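Local coordinates for protein putative cytochrome P450 YjiB (Bacillus subtilis subsp. subtilis, PDB 4RM4) that probably acts as a heme-dependent monooxygenase, using molecular oxygen to oxidise its substrates, at residues Pro269-Gln274 against Phe330-His335. Numbering follows the deposited sequence.
Sequences PELMPQ and FDIRRH
L271 lays its CD1 methyl against the CD1 methyl of I332, 4.4 Å away, and this apolar touch joins the N-terminal end of helix 272-282 to a turn in the loop preceding helix 352-369. In cytochrome P450 terms these are the K helix, bearing the ExxR motif, and the meander. R334, its side chain leading away from 269-274, forms a salt bridge with E278, the motif glutamate, while R281 lies close by, consistent with the family's Glu-Arg-Arg triad.

R333 adds a looser contact at the same leucine methyl, from the solvent side. Its CB starts away from 269-274, but chi1 (-65°) directs the extended chain back along the contact and chi4 (81°) sets the guanidinium across it, with NH2 4.4 Å from L271 CD1. I332 CD1 lies over one face of that group, near its margin, and NH2 forms a salt bridge with E264 on helix 261-267.

Further along, Q274 presses CB to 3.3 Å from the carbonyl O of I332. No direct hydrogen bond crosses the contact; water takes that role. One molecule donates to L271 O and I332 O, another to Q274 O and R334 O. The type I turn from D331 to R334 is closed by R334 N on D331 O, and an Asx turn overlaps its start, R333 N donating to D331 OD1 at 2.9 Å, 47° out of the carboxylate plane.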
ATOM      1  N   PRO A 269     -12.367  -1.496  21.275  1.00 25.78           N
ATOM      2  CA  PRO A 269     -11.961  -1.919  19.932  1.00 24.30           C
ATOM      3  C   PRO A 269     -12.869  -1.382  18.819  1.00 25.03           C
ATOM      4  O   PRO A 269     -12.481  -1.447  17.656  1.00 23.97           O
ATOM      5  CB  PRO A 269     -12.025  -3.452  20.008  1.00 26.25           C
ATOM      6  CG  PRO A 269     -12.919  -3.749  21.157  1.00 27.97           C
ATOM      7  CD  PRO A 269     -12.719  -2.636  22.137  1.00 27.63           C
ATOM      8  N   GLU A 270     -14.040  -0.849  19.161  1.00 24.88           N
ATOM      9  CA  GLU A 270     -14.923  -0.275  18.152  1.00 22.24           C
ATOM     10  C   GLU A 270     -14.369   1.017  17.545  1.00 21.32           C
ATOM     11  O   GLU A 270     -14.848   1.484  16.516  1.00 22.91           O
ATOM     12  CB  GLU A 270     -16.345  -0.037  18.696  1.00 24.20           C
ATOM     13  CG  GLU A 270     -16.464   1.060  19.750  1.00 26.10           C
ATOM     14  CD  GLU A 270     -16.087   0.581  21.143  1.00 26.81           C
ATOM     15  OE1 GLU A 270     -15.717  -0.600  21.280  1.00 26.30           O
ATOM     16  OE2 GLU A 270     -16.177   1.388  22.100  1.00 26.78           O
ATOM     17  N   LEU A 271     -13.367   1.600  18.184  1.00 23.86           N
ATOM     18  CA  LEU A 271     -12.769   2.811  17.641  1.00 20.69           C
ATOM     19  C   LEU A 271     -11.750   2.515  16.538  1.00 20.08           C
ATOM     20  O   LEU A 271     -11.232   3.435  15.906  1.00 23.53           O
ATOM     21  CB  LEU A 271     -12.110   3.625  18.753  1.00 26.02           C
ATOM     22  CG  LEU A 271     -13.089   4.143  19.811  1.00 24.08           C
ATOM     23  CD1 LEU A 271     -12.339   4.666  21.010  1.00 25.06           C
ATOM     24  CD2 LEU A 271     -13.979   5.222  19.233  1.00 24.14           C
ATOM     25  N   MET A 272     -11.475   1.237  16.294  1.00 21.36           N
ATOM     26  CA  MET A 272     -10.399   0.873  15.373  1.00 18.88           C
ATOM     27  C   MET A 272     -10.558   1.339  13.906  1.00 21.00           C
ATOM     28  O   MET A 272      -9.600   1.848  13.322  1.00 20.70           O
ATOM     29  CB  MET A 272     -10.081  -0.622  15.462  1.00 16.29           C
ATOM     30  CG  MET A 272      -8.893  -1.043  14.617  1.00 21.14           C
ATOM     31  SD  MET A 272      -7.344  -0.342  15.231  1.00 23.44           S
ATOM     32  CE  MET A 272      -7.128  -1.276  16.744  1.00 17.84           C
ATOM     33  N   PRO A 273     -11.749   1.174  13.297  1.00 22.19           N
ATOM     34  CA  PRO A 273     -11.827   1.641  11.902  1.00 22.77           C
ATOM     35  C   PRO A 273     -11.366   3.099  11.752  1.00 22.75           C
ATOM     36  O   PRO A 273     -10.640   3.437  10.827  1.00 20.06           O
ATOM     37  CB  PRO A 273     -13.325   1.525  11.576  1.00 23.54           C
ATOM     38  CG  PRO A 273     -13.808   0.417  12.452  1.00 22.99           C
ATOM     39  CD  PRO A 273     -13.015   0.557  13.744  1.00 22.63           C
ATOM     40  N   GLN A 274     -11.796   3.956  12.666  1.00 19.16           N
ATOM     41  CA  GLN A 274     -11.410   5.354  12.613  1.00 19.01           C
ATOM     42  C   GLN A 274      -9.922   5.545  12.895  1.00 19.97           C
ATOM     43  O   GLN A 274      -9.288   6.454  12.364  1.00 17.73           O
ATOM     44  CB  GLN A 274     -12.271   6.158  13.594  1.00 20.47           C
ATOM     45  CG  GLN A 274     -13.775   5.953  13.373  1.00 29.24           C
ATOM     46  CD  GLN A 274     -14.419   4.964  14.357  1.00 30.83           C
ATOM     47  OE1 GLN A 274     -14.088   3.772  14.386  1.00 26.43           O
ATOM     48  NE2 GLN A 274     -15.352   5.467  15.170  1.00 37.73           N
ATOM     49  N   PHE A 330      -1.895  12.946  16.063  1.00 21.78           N
ATOM     50  CA  PHE A 330      -2.475  11.649  15.740  1.00 19.82           C
ATOM     51  C   PHE A 330      -3.728  11.457  16.588  1.00 18.78           C
ATOM     52  O   PHE A 330      -3.662  11.131  17.773  1.00 20.21           O
ATOM     53  CB  PHE A 330      -1.451  10.530  15.971  1.00 19.79           C
ATOM     54  CG  PHE A 330      -1.975   9.141  15.691  1.00 17.72           C
ATOM     55  CD1 PHE A 330      -2.185   8.703  14.388  1.00 18.56           C
ATOM     56  CD2 PHE A 330      -2.236   8.260  16.738  1.00 18.77           C
ATOM     57  CE1 PHE A 330      -2.660   7.419  14.140  1.00 16.22           C
ATOM     58  CE2 PHE A 330      -2.718   6.995  16.503  1.00 19.41           C
ATOM     59  CZ  PHE A 330      -2.927   6.564  15.187  1.00 18.56           C
ATOM     60  N   ASP A 331      -4.871  11.689  15.953  1.00 19.19           N
ATOM     61  CA  ASP A 331      -6.175  11.736  16.606  1.00 17.67           C
ATOM     62  C   ASP A 331      -7.047  10.619  16.039  1.00 17.84           C
ATOM     63  O   ASP A 331      -7.642  10.762  14.960  1.00 21.37           O
ATOM     64  CB  ASP A 331      -6.819  13.100  16.316  1.00 18.19           C
ATOM     65  CG  ASP A 331      -8.174  13.272  16.970  1.00 18.62           C
ATOM     66  OD1 ASP A 331      -8.671  12.318  17.598  1.00 17.89           O
ATOM     67  OD2 ASP A 331      -8.755  14.377  16.838  1.00 21.59           O
ATOM     68  N   ILE A 332      -7.122   9.502  16.754  1.00 19.26           N
ATOM     69  CA  ILE A 332      -7.905   8.364  16.271  1.00 20.10           C
ATOM     70  C   ILE A 332      -9.390   8.668  16.095  1.00 22.96           C
ATOM     71  O   ILE A 332     -10.128   7.870  15.503  1.00 19.56           O
ATOM     72  CB  ILE A 332      -7.782   7.136  17.197  1.00 21.98           C
ATOM     73  CG1 ILE A 332      -8.329   7.469  18.585  1.00 23.75           C
ATOM     74  CG2 ILE A 332      -6.337   6.655  17.285  1.00 20.21           C
ATOM     75  CD1 ILE A 332      -8.520   6.251  19.451  1.00 20.55           C
ATOM     76  N   ARG A 333      -9.836   9.811  16.604  1.00 19.81           N
ATOM     77  CA  ARG A 333     -11.231  10.201  16.460  1.00 19.28           C
ATOM     78  C   ARG A 333     -11.464  11.212  15.333  1.00 22.42           C
ATOM     79  O   ARG A 333     -12.594  11.662  15.108  1.00 24.95           O
ATOM     80  CB  ARG A 333     -11.768  10.758  17.783  1.00 21.67           C
ATOM     81  CG  ARG A 333     -11.818   9.727  18.885  1.00 21.08           C
ATOM     82  CD  ARG A 333     -12.284  10.337  20.199  1.00 23.99           C
ATOM     83  NE  ARG A 333     -12.100   9.391  21.299  1.00 24.20           N
ATOM     84  CZ  ARG A 333     -10.940   9.198  21.918  1.00 26.25           C
ATOM     85  NH1 ARG A 333      -9.869   9.885  21.538  1.00 20.05           N
ATOM     86  NH2 ARG A 333     -10.848   8.305  22.900  1.00 21.55           N
ATOM     87  N   ARG A 334     -10.404  11.571  14.620  1.00 20.71           N
ATOM     88  CA  ARG A 334     -10.537  12.563  13.558  1.00 19.79           C
ATOM     89  C   ARG A 334     -11.646  12.195  12.574  1.00 22.81           C
ATOM     90  O   ARG A 334     -11.595  11.148  11.925  1.00 21.23           O
ATOM     91  CB  ARG A 334      -9.204  12.749  12.839  1.00 17.64           C
ATOM     92  CG  ARG A 334      -9.207  13.814  11.754  1.00 20.02           C
ATOM     93  CD  ARG A 334      -7.836  13.856  11.090  1.00 21.11           C
ATOM     94  NE  ARG A 334      -6.780  14.140  12.057  1.00 17.52           N
ATOM     95  CZ  ARG A 334      -6.421  15.373  12.406  1.00 23.87           C
ATOM     96  NH1 ARG A 334      -7.048  16.412  11.867  1.00 24.67           N
ATOM     97  NH2 ARG A 334      -5.438  15.573  13.281  1.00 22.18           N
ATOM     98  N   HIS A 335     -12.652  13.062  12.468  1.00 26.17           N
ATOM     99  CA  HIS A 335     -13.773  12.822  11.562  1.00 34.57           C
ATOM    100  C   HIS A 335     -14.441  14.131  11.136  1.00 30.90           C
ATOM    101  O   HIS A 335     -14.784  14.954  11.986  1.00 30.22           O
ATOM    102  CB  HIS A 335     -14.803  11.894  12.218  1.00 32.96           C
ATOM    103  CG  HIS A 335     -15.637  11.134  11.232  1.00 35.52           C
ATOM    104  ND1 HIS A 335     -17.003  11.290  11.128  1.00 38.71           N
ATOM    105  CD2 HIS A 335     -15.292  10.218  10.295  1.00 39.56           C
ATOM    106  CE1 HIS A 335     -17.464  10.502  10.173  1.00 40.69           C
ATOM    107  NE2 HIS A 335     -16.447   9.839   9.653  1.00 41.53           N
TER
HETATM  108  O   HOH W   1     -11.589   6.209  16.819  1.00 23.64           O
HETATM  109  O   HOH W   2      -9.993   9.038  11.263  1.00 20.05           O